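Local coordinates for protein imidazolonepropionase (Unidentified, PDB 2Q09) that catalyses the metal-dependent ring-opening hydrolysis of imidazolone-5-propanoate to N-formimidoyl-L-glutamate, the third step of histidine degradation, at residues Thr137-Ser142 / Lys170-Ala175; Val8-Thr13 / Ala54-Met59; Ala22-Leu27 / Thr342-Met347; Glu36-Ala41 / Gly370-Phe375. One frame throughout, in Å; residues are numbered along the deposited sequence.

Contact 1: Thr137-Ser142 / Lys170-Ala175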
# COMPACT_ATOMS: atom_id res chain seq x y z
N THR A 137 3.44 4.94 -6.63
CA THR A 137 2.02 4.92 -6.26
C THR A 137 1.95 4.45 -4.81
O THR A 137 2.51 3.40 -4.46
CB THR A 137 1.19 3.94 -7.12
OG1 THR A 137 1.14 4.40 -8.47
CG2 THR A 137 -0.24 3.86 -6.57
N VAL A 138 1.29 5.23 -3.97
CA VAL A 138 1.16 4.87 -2.56
C VAL A 138 -0.30 4.98 -2.13
O VAL A 138 -1.02 5.87 -2.58
CB VAL A 138 2.03 5.79 -1.65
CG1 VAL A 138 1.62 7.26 -1.82
CG2 VAL A 138 1.87 5.37 -0.19
N GLU A 139 -0.74 4.04 -1.30
CA GLU A 139 -2.11 4.05 -0.78
C GLU A 139 -2.03 4.62 0.64
O GLU A 139 -1.18 4.19 1.44
CB GLU A 139 -2.67 2.63 -0.73
CG GLU A 139 -4.14 2.55 -0.29
CD GLU A 139 -4.31 2.03 1.13
OE1 GLU A 139 -3.35 2.09 1.93
OE2 GLU A 139 -5.42 1.56 1.45
N ILE A 140 -2.90 5.58 0.94
CA ILE A 140 -2.92 6.20 2.26
C ILE A 140 -4.31 6.10 2.87
O ILE A 140 -5.31 6.47 2.23
CB ILE A 140 -2.48 7.68 2.18
CG1 ILE A 140 -1.08 7.77 1.57
CG2 ILE A 140 -2.50 8.31 3.57
CD1 ILE A 140 -0.58 9.20 1.36
N LYS A 141 -4.39 5.60 4.09
CA LYS A 141 -5.67 5.44 4.77
C LYS A 141 -5.95 6.56 5.76
O LYS A 141 -5.04 7.30 6.17
CB LYS A 141 -5.68 4.12 5.54
CG LYS A 141 -5.25 2.91 4.72
CD LYS A 141 -4.99 1.71 5.62
CE LYS A 141 -4.40 0.55 4.82
NZ LYS A 141 -5.32 0.14 3.71
N SER A 142 -7.23 6.71 6.12
CA SER A 142 -7.62 7.69 7.12
C SER A 142 -7.59 6.80 8.37
O SER A 142 -6.68 5.98 8.50
CB SER A 142 -9.03 8.23 6.84
OG SER A 142 -10.01 7.19 6.78
N LYS A 170 -3.60 6.83 -3.73
CA LYS A 170 -4.91 6.21 -3.71
C LYS A 170 -5.35 6.40 -2.26
O LYS A 170 -4.58 6.12 -1.33
CB LYS A 170 -4.82 4.72 -4.03
CG LYS A 170 -4.21 4.41 -5.40
CD LYS A 170 -5.03 4.98 -6.55
CE LYS A 170 -6.38 4.29 -6.69
NZ LYS A 170 -7.07 4.73 -7.93
N THR A 171 -6.57 6.89 -2.06
CA THR A 171 -7.05 7.11 -0.71
C THR A 171 -7.99 6.02 -0.25
O THR A 171 -8.73 5.45 -1.05
CB THR A 171 -7.78 8.46 -0.60
OG1 THR A 171 -8.89 8.48 -1.50
CG2 THR A 171 -6.83 9.61 -0.94
N THR A 172 -7.98 5.75 1.05
CA THR A 172 -8.83 4.73 1.61
C THR A 172 -9.44 5.20 2.92
O THR A 172 -8.72 5.60 3.84
CB THR A 172 -8.04 3.43 1.85
OG1 THR A 172 -7.51 2.95 0.60
CG2 THR A 172 -8.95 2.36 2.43
N LEU A 173 -10.76 5.15 3.00
CA LEU A 173 -11.47 5.56 4.20
C LEU A 173 -11.43 4.44 5.23
O LEU A 173 -12.00 3.37 5.00
CB LEU A 173 -12.93 5.89 3.87
CG LEU A 173 -13.77 6.31 5.07
CD1 LEU A 173 -13.30 7.66 5.57
CD2 LEU A 173 -15.25 6.37 4.67
N LEU A 174 -10.76 4.68 6.35
CA LEU A 174 -10.65 3.68 7.40
C LEU A 174 -11.24 4.21 8.70
O LEU A 174 -10.58 4.19 9.74
CB LEU A 174 -9.18 3.29 7.60
CG LEU A 174 -8.87 2.20 8.64
CD1 LEU A 174 -9.45 0.87 8.19
CD2 LEU A 174 -7.36 2.09 8.81
N ALA A 175 -12.48 4.69 8.64
CA ALA A 175 -13.14 5.22 9.83
C ALA A 175 -13.41 4.09 10.81
O ALA A 175 -13.49 4.30 12.02
CB ALA A 175 -14.45 5.91 9.44
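Glu139, Ile140 and Lys141 pair in parallel with Lys170, Thr171 and Thr172, joining two adjacent strands of the amidohydrolase TIM barrel; helix 148-164 makes the beta-alpha-beta crossover between them. Four backbone hydrogen bonds hold the strands, running from Lys170 N to Val138 O, Ile140 N to Lys170 O, Thr172 N to Ile140 O and Ser142 N to Thr172 O. The tight part is the buried cluster of Glu139, Lys141 and Thr172. Thr172 OG1 donates to Glu139 OE2 over 2.7 Å from above the carboxylate plane, while Lys141 NZ forms a 2.7 Å salt bridge to this same Glu139 OE2 on its syn side. Lys240 adds a further salt bridge to that oxygen, and Asp212 gives Lys141 a second carboxylate. The Lys141 chain runs alongside Thr172, Lys141 CG to Thr172 CB 4.0 Å, and its nearest side-chain atom is about 4 Å from the bound iron(III) ion, against the metal ligand His72. Leu174 packs on another ligand, His74. Toward Thr137 and Lys170 the contact is looser: Thr137 CG2 comes only to 4.2 Å from Lys170 CG. Lys170, partly exposed, leads its NZ away to a salt bridge with Glu360. Glu151 of helix 148-164 hydrogen-bonds Ser142 OG, which sits between the backbone N and the carbonyl carbon (chi1 57°), where Ser142 OG accepts Leu174 N at 2.7 Å, 164° at the hydrogen.

Contact 2: Val8-Thr13 / Ala54-Met59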
# COMPACT_ATOMS: atom_id res chain seq x y z
N VAL A 8 12.01 9.00 -25.38
CA VAL A 8 12.53 7.65 -25.59
C VAL A 8 13.75 7.36 -24.74
O VAL A 8 14.68 8.17 -24.65
CB VAL A 8 12.90 7.40 -27.08
CG1 VAL A 8 13.59 6.04 -27.21
CG2 VAL A 8 11.66 7.43 -27.94
N TRP A 9 13.73 6.20 -24.09
CA TRP A 9 14.83 5.74 -23.26
C TRP A 9 15.51 4.62 -24.03
O TRP A 9 14.94 3.55 -24.23
CB TRP A 9 14.30 5.22 -21.92
CG TRP A 9 13.98 6.30 -20.96
CD1 TRP A 9 14.77 6.75 -19.94
CD2 TRP A 9 12.83 7.15 -20.98
NE1 TRP A 9 14.18 7.82 -19.32
CE2 TRP A 9 12.99 8.10 -19.94
CE3 TRP A 9 11.68 7.22 -21.78
CZ2 TRP A 9 12.04 9.09 -19.68
CZ3 TRP A 9 10.74 8.21 -21.52
CH2 TRP A 9 10.92 9.12 -20.48
N LEU A 10 16.74 4.88 -24.48
CA LEU A 10 17.48 3.88 -25.24
C LEU A 10 18.33 2.97 -24.35
O LEU A 10 18.76 3.36 -23.27
CB LEU A 10 18.40 4.57 -26.25
CG LEU A 10 17.74 5.35 -27.40
CD1 LEU A 10 18.80 6.12 -28.16
CD2 LEU A 10 16.99 4.39 -28.32
N ASN A 11 18.56 1.76 -24.85
CA ASN A 11 19.36 0.77 -24.17
C ASN A 11 19.00 0.50 -22.71
O ASN A 11 19.84 0.63 -21.82
CB ASN A 11 20.84 1.14 -24.26
CG ASN A 11 21.33 1.21 -25.70
OD1 ASN A 11 21.15 0.26 -26.47
ND2 ASN A 11 21.94 2.32 -26.08
N VAL A 12 17.75 0.13 -22.47
CA VAL A 12 17.32 -0.20 -21.12
C VAL A 12 17.17 -1.72 -21.06
O VAL A 12 16.72 -2.34 -22.02
CB VAL A 12 15.96 0.43 -20.75
CG1 VAL A 12 16.10 1.94 -20.62
CG2 VAL A 12 14.92 0.07 -21.78
N THR A 13 17.57 -2.32 -19.94
CA THR A 13 17.43 -3.76 -19.74
C THR A 13 16.16 -3.88 -18.90
O THR A 13 16.20 -3.78 -17.67
CB THR A 13 18.62 -4.34 -18.97
OG1 THR A 13 19.83 -4.05 -19.68
CG2 THR A 13 18.47 -5.85 -18.82
N ALA A 54 18.51 13.40 -30.68
CA ALA A 54 19.38 13.64 -29.54
C ALA A 54 18.72 13.88 -28.20
O ALA A 54 19.39 13.92 -27.17
CB ALA A 54 20.33 14.79 -29.86
N HIS A 55 17.40 14.05 -28.17
CA HIS A 55 16.74 14.25 -26.89
C HIS A 55 16.41 12.87 -26.32
O HIS A 55 15.87 12.75 -25.23
CB HIS A 55 15.46 15.09 -27.04
CG HIS A 55 14.39 14.44 -27.84
ND1 HIS A 55 14.52 14.18 -29.19
CD2 HIS A 55 13.17 13.98 -27.49
CE1 HIS A 55 13.42 13.60 -29.63
NE2 HIS A 55 12.58 13.46 -28.62
N TRP A 56 16.74 11.84 -27.10
CA TRP A 56 16.53 10.46 -26.70
C TRP A 56 17.63 10.12 -25.71
O TRP A 56 18.81 10.31 -26.00
CB TRP A 56 16.60 9.54 -27.92
CG TRP A 56 15.34 9.55 -28.75
CD1 TRP A 56 14.36 10.50 -28.73
CD2 TRP A 56 14.94 8.57 -29.72
NE1 TRP A 56 13.36 10.16 -29.61
CE2 TRP A 56 13.68 8.98 -30.22
CE3 TRP A 56 15.50 7.38 -30.19
CZ2 TRP A 56 12.99 8.25 -31.19
CZ3 TRP A 56 14.81 6.65 -31.15
CH2 TRP A 56 13.57 7.08 -31.64
N GLN A 57 17.25 9.62 -24.54
CA GLN A 57 18.23 9.30 -23.51
C GLN A 57 18.76 7.87 -23.52
O GLN A 57 18.00 6.92 -23.43
CB GLN A 57 17.64 9.63 -22.14
CG GLN A 57 17.24 11.08 -22.01
CD GLN A 57 16.90 11.46 -20.59
OE1 GLN A 57 15.83 11.12 -20.09
NE2 GLN A 57 17.82 12.14 -19.92
N ASP A 58 20.08 7.75 -23.62
CA ASP A 58 20.76 6.45 -23.64
C ASP A 58 21.07 5.99 -22.23
O ASP A 58 21.96 6.53 -21.58
CB ASP A 58 22.06 6.57 -24.44
CG ASP A 58 22.76 5.24 -24.62
OD1 ASP A 58 22.30 4.24 -24.04
OD2 ASP A 58 23.77 5.21 -25.34
N MSE A 59 20.35 4.98 -21.74
CA MSE A 59 20.59 4.49 -20.39
C MSE A 59 21.78 3.53 -20.31
O MSE A 59 22.14 3.07 -19.23
CB MSE A 59 19.32 3.82 -19.86
CG MSE A 59 18.17 4.78 -19.67
SE MSE A 59 18.61 6.27 -18.48
CE MSE A 59 18.90 7.60 -19.85
O HOH W 1 13.63 11.50 -24.73
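Trp9 and Leu10 run parallel to Gln57 and Asp58, held by three backbone hydrogen bonds: Gln57 N to Val8 O, Leu10 N to Gln57 O and Met59 N to Leu10 O. A water extends the pairing by linking Val8 N to His55 O. Val8 lies over one face of the Trp56 indole, its CB 3.5 Å from the centroid of the five-membered ring and 8° off the normal, a CH-pi contact. Val8 CG2, anti to the carbonyl carbon, is set 3.4 Å from Trp56 CE2. Leu10 CD2 reaches Trp56 CE3 at 3.8 Å, meeting the indole obliquely. Strand 57-58 is the outer neighbour of strand 7-10 in the four-stranded mixed sheet of the small beta domain beside the barrel. At Asn11 the chain turns a corner into strand 12-14; Asn11 and Val12 both face His30, a G1 beta bulge. Asn11 ND2 donates to Asp58 OD1 (2.8 Å), a bond that lies in the amide plane but meets the carboxylate from above; Asp58 OD1 also accepts Lys60 N. Selenomethionine Met59 touches Val12 CG1 through its CG (3.6 Å) and sets its selenium at the edge of the Trp9 ring, a Met-aromatic contact. Trp9 NE1 is buried without a hydrogen-bond partner.

Contact 3: Ala22-Leu27 / Thr342-Met347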
# COMPACT_ATOMS: atom_id res chain seq x y z
N ALA A 22 7.94 -15.50 -17.07
CA ALA A 22 8.52 -16.09 -15.87
C ALA A 22 9.39 -15.13 -15.07
O ALA A 22 9.97 -14.19 -15.61
CB ALA A 22 9.32 -17.33 -16.24
N ASP A 23 9.47 -15.40 -13.77
CA ASP A 23 10.27 -14.60 -12.85
C ASP A 23 10.04 -13.09 -12.97
O ASP A 23 8.93 -12.61 -12.75
CB ASP A 23 11.76 -14.93 -13.04
CG ASP A 23 12.03 -16.42 -12.93
OD1 ASP A 23 11.49 -17.07 -12.01
OD2 ASP A 23 12.80 -16.95 -13.76
N TYR A 24 11.10 -12.37 -13.33
CA TYR A 24 11.05 -10.91 -13.46
C TYR A 24 10.63 -10.43 -14.84
O TYR A 24 10.47 -9.22 -15.06
CB TYR A 24 12.42 -10.32 -13.15
CG TYR A 24 12.87 -10.51 -11.73
CD1 TYR A 24 12.37 -9.70 -10.70
CD2 TYR A 24 13.81 -11.49 -11.39
CE1 TYR A 24 12.79 -9.87 -9.38
CE2 TYR A 24 14.23 -11.67 -10.08
CZ TYR A 24 13.72 -10.86 -9.08
OH TYR A 24 14.13 -11.01 -7.78
N GLY A 25 10.46 -11.36 -15.78
CA GLY A 25 10.10 -10.96 -17.12
C GLY A 25 11.21 -10.11 -17.73
O GLY A 25 10.93 -9.16 -18.46
N LEU A 26 12.46 -10.44 -17.40
CA LEU A 26 13.62 -9.70 -17.91
C LEU A 26 13.82 -9.99 -19.40
O LEU A 26 13.68 -11.13 -19.84
CB LEU A 26 14.89 -10.10 -17.16
CG LEU A 26 15.28 -9.36 -15.89
CD1 LEU A 26 16.41 -10.10 -15.20
CD2 LEU A 26 15.72 -7.93 -16.23
N LEU A 27 14.16 -8.95 -20.16
CA LEU A 27 14.38 -9.08 -21.60
C LEU A 27 15.73 -8.48 -21.98
O LEU A 27 16.41 -7.85 -21.16
CB LEU A 27 13.29 -8.34 -22.37
CG LEU A 27 11.82 -8.58 -22.02
CD1 LEU A 27 10.97 -7.60 -22.80
CD2 LEU A 27 11.42 -10.01 -22.34
N THR A 342 10.42 -15.25 -2.00
CA THR A 342 11.63 -15.15 -2.82
C THR A 342 11.73 -13.69 -3.25
O THR A 342 10.73 -12.96 -3.21
CB THR A 342 11.53 -16.02 -4.08
OG1 THR A 342 10.41 -15.58 -4.87
CG2 THR A 342 11.33 -17.48 -3.72
N PRO A 343 12.93 -13.24 -3.64
CA PRO A 343 13.00 -11.84 -4.07
C PRO A 343 12.06 -11.55 -5.24
O PRO A 343 11.57 -10.43 -5.39
CB PRO A 343 14.47 -11.66 -4.45
CG PRO A 343 15.17 -12.61 -3.47
CD PRO A 343 14.27 -13.84 -3.53
N VAL A 344 11.80 -12.56 -6.07
CA VAL A 344 10.92 -12.35 -7.22
C VAL A 344 9.46 -12.23 -6.77
O VAL A 344 8.70 -11.45 -7.34
CB VAL A 344 11.10 -13.48 -8.28
CG1 VAL A 344 10.52 -14.80 -7.79
CG2 VAL A 344 10.47 -13.04 -9.59
N GLU A 345 9.07 -12.97 -5.73
CA GLU A 345 7.70 -12.87 -5.23
C GLU A 345 7.53 -11.48 -4.59
O GLU A 345 6.47 -10.85 -4.69
CB GLU A 345 7.41 -13.95 -4.18
CG GLU A 345 7.35 -15.37 -4.75
CD GLU A 345 7.16 -16.42 -3.66
OE1 GLU A 345 7.88 -16.38 -2.64
OE2 GLU A 345 6.29 -17.29 -3.83
N ALA A 346 8.58 -11.01 -3.92
CA ALA A 346 8.53 -9.70 -3.28
C ALA A 346 8.40 -8.59 -4.33
O ALA A 346 7.62 -7.66 -4.15
CB ALA A 346 9.79 -9.48 -2.43
N MSE A 347 9.15 -8.71 -5.42
CA MSE A 347 9.09 -7.71 -6.48
C MSE A 347 7.70 -7.68 -7.13
O MSE A 347 7.11 -6.62 -7.34
CB MSE A 347 10.18 -7.99 -7.53
CG MSE A 347 10.28 -6.92 -8.62
SE MSE A 347 10.63 -5.16 -7.88
CE MSE A 347 10.92 -4.22 -9.58
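The phenol ring of Tyr24 takes Val344 on one face and selenomethionine Met347 at its edge. Val344 CG2 stands almost exactly over the ring centre, 3.8 Å from the centroid and 4° off the normal, a CH-pi contact. Val344 CB already points toward the loop, and CG2, anti to the backbone N, is the methyl set over the ring; it also presses on the backbone of Asp23, Val344 CG2 to Asp23 C 3.4 Å. At the edge, Tyr24 CE1 meets Met347 CB at 3.7 Å, the two side chains crossing at about a right angle. Outside the two segments, the His382 ring meets Tyr24 with its plane roughly perpendicular, and Pro383 and Ala384 also touch the phenol. Ala22 to Gly25 form a type II' beta turn in the loop between strands 12-14 and 30-35, closed by Gly25 N donating to Ala22 O, and Tyr24 is presented from its third position. It packs on the first turn of helix 343-349, where Thr342 is the N-cap and makes a capping box with Glu345: Glu345 N donates to Thr342 OG1 (3.1 Å) and Thr342 N to Glu345 OE1 (2.9 Å). Glu345 OE1 also takes a salt bridge from Arg306. Tyr24 OH sits beside this helix start, 3.4 Å from Pro343 CB. It comes within 3.3 Å of Val344 N, but the angle is too poor for a hydrogen bond. Beyond CG the Met347 chain bends away from Tyr24, packing on Thr65 and Leu68 of strand 63-73, Met332 of helix 328-339 and Leu386 of helix 385-388.

Contact 4: Glu36-Ala41 / Gly370-Phe375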
# COMPACT_ATOMS: atom_id res chain seq x y z
N GLU A 36 1.89 10.48 -24.36
CA GLU A 36 0.77 10.91 -23.53
C GLU A 36 0.66 10.10 -22.25
O GLU A 36 -0.38 9.48 -21.97
CB GLU A 36 -0.52 10.85 -24.35
CG GLU A 36 -0.67 12.04 -25.29
CD GLU A 36 -1.76 11.86 -26.33
OE1 GLU A 36 -2.86 11.42 -25.97
OE2 GLU A 36 -1.50 12.17 -27.51
N GLY A 37 1.74 10.10 -21.47
CA GLY A 37 1.78 9.41 -20.19
C GLY A 37 1.76 7.89 -20.19
O GLY A 37 1.69 7.29 -19.12
N ARG A 38 1.83 7.27 -21.36
CA ARG A 38 1.81 5.82 -21.43
C ARG A 38 2.96 5.23 -22.22
O ARG A 38 3.59 5.91 -23.03
CB ARG A 38 0.50 5.34 -22.07
CG ARG A 38 -0.73 5.69 -21.27
CD ARG A 38 -1.97 5.10 -21.89
NE ARG A 38 -3.16 5.43 -21.11
CZ ARG A 38 -3.65 4.68 -20.12
NH1 ARG A 38 -3.06 3.55 -19.78
NH2 ARG A 38 -4.71 5.10 -19.45
N ILE A 39 3.24 3.95 -21.97
CA ILE A 39 4.29 3.26 -22.69
C ILE A 39 3.73 3.06 -24.09
O ILE A 39 2.74 2.34 -24.28
CB ILE A 39 4.60 1.90 -22.05
CG1 ILE A 39 4.97 2.09 -20.57
CG2 ILE A 39 5.78 1.25 -22.78
CD1 ILE A 39 5.12 0.80 -19.80
N HIS A 40 4.35 3.71 -25.06
CA HIS A 40 3.89 3.65 -26.44
C HIS A 40 4.53 2.51 -27.22
O HIS A 40 3.92 1.94 -28.12
CB HIS A 40 4.17 4.97 -27.13
CG HIS A 40 3.41 5.16 -28.40
ND1 HIS A 40 2.03 5.13 -28.46
CD2 HIS A 40 3.83 5.39 -29.67
CE1 HIS A 40 1.64 5.33 -29.70
NE2 HIS A 40 2.71 5.49 -30.46
N ALA A 41 5.78 2.19 -26.88
CA ALA A 41 6.48 1.12 -27.56
C ALA A 41 7.67 0.58 -26.79
O ALA A 41 8.33 1.29 -26.03
CB ALA A 41 6.94 1.60 -28.93
N GLY A 370 0.82 0.30 -23.70
CA GLY A 370 -0.55 0.63 -23.35
C GLY A 370 -0.76 1.00 -21.89
O GLY A 370 -1.74 1.66 -21.55
N MSE A 371 0.15 0.57 -21.01
CA MSE A 371 0.02 0.90 -19.59
C MSE A 371 0.71 2.22 -19.27
O MSE A 371 1.52 2.70 -20.06
CB MSE A 371 0.58 -0.24 -18.73
CG MSE A 371 -0.24 -1.51 -18.84
SE MSE A 371 0.30 -2.87 -17.57
CE MSE A 371 -0.81 -2.36 -16.10
N LEU A 372 0.40 2.79 -18.11
CA LEU A 372 0.99 4.07 -17.72
C LEU A 372 2.51 4.00 -17.64
O LEU A 372 3.08 2.97 -17.25
CB LEU A 372 0.40 4.54 -16.39
CG LEU A 372 -1.10 4.87 -16.45
CD1 LEU A 372 -1.66 5.00 -15.04
CD2 LEU A 372 -1.31 6.15 -17.26
N ALA A 373 3.16 5.10 -18.01
CA ALA A 373 4.62 5.16 -18.01
C ALA A 373 5.21 5.49 -16.64
O ALA A 373 5.78 6.56 -16.44
CB ALA A 373 5.10 6.18 -19.05
N ASP A 374 5.07 4.55 -15.71
CA ASP A 374 5.60 4.68 -14.36
C ASP A 374 6.71 3.64 -14.27
O ASP A 374 6.44 2.46 -14.05
CB ASP A 374 4.52 4.39 -13.32
CG ASP A 374 3.52 5.52 -13.18
OD1 ASP A 374 3.52 6.43 -14.03
OD2 ASP A 374 2.73 5.49 -12.21
N PHE A 375 7.95 4.07 -14.47
CA PHE A 375 9.05 3.13 -14.42
C PHE A 375 10.30 3.73 -13.78
O PHE A 375 10.39 4.95 -13.58
CB PHE A 375 9.36 2.59 -15.82
CG PHE A 375 9.69 3.65 -16.83
CD1 PHE A 375 10.98 4.14 -16.97
CD2 PHE A 375 8.69 4.16 -17.66
CE1 PHE A 375 11.29 5.10 -17.93
CE2 PHE A 375 8.98 5.12 -18.63
CZ PHE A 375 10.29 5.60 -18.76
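Gly37 and Ile39, on either side of Arg38 in sequence, make three backbone hydrogen bonds with the loop 370-375. Gly37 O accepts Ala373 N at 2.9 Å, with the donor tilted 33° from the carbonyl plane. Both backbone polar atoms of Ile39 are bonded across the contact: Ile39 N donates to Met371 O (2.9 Å) and Ile39 O accepts Gly370 N (2.9 Å). A fourth bond comes from a side chain. Extended from CG to NE, the Arg38 chain carries its guanidinium out to Gly370, where Arg38 NH1 donates to Gly370 O at 2.9 Å; the bond is clearly bent, lying in the carbonyl plane but 26° out of the guanidinium plane. Arg38 NH1 also bonds Gln363 OE1, and Leu372 CD2 sits over the centre of one guanidinium face, 3.9 Å above it. The backbones bridge only once, at Arg38 and Leu372, and their touching parts run 117° apart: the loop crosses the start of edge strand 38-44 of the four-stranded sheet before entering strand 375-378. Ala373 is the centre of an inverse gamma turn, in which Asp374 N gives a weak bond to Leu372 O. The Asp374 carboxylate is held by a salt bridge from Arg168 and by Asn401 N. Ile39 CG1 packs against the Met371 carbonyl oxygen and, more distantly, Ala373 CB (4.4 Å).

In the fold
Contact 1 is part of the barrel wall, its centre about 8 Å from the centre of the chain, beside the iron and inhibitor site; the centres of contacts 2, 3 and 4 lie about 19 to 30 Å from the chain centre, away from that site. Contacts 2 and 4, about 15 Å apart between centres, involve the opposite outer strands, 57-58 and 38-44, of the four-stranded sheet, and meet where the Trp9 and Phe375 rings pack edge-to-face. Thr13 of contact 2 also touches Leu27 of contact 3. Along the chain contact 2 closes before contact 1 opens, contact 1 is nested within contacts 3 and 4, and contacts 2, 3 and 4 cross one another. The N-terminal region is thereby joined to segments that follow most of the barrel.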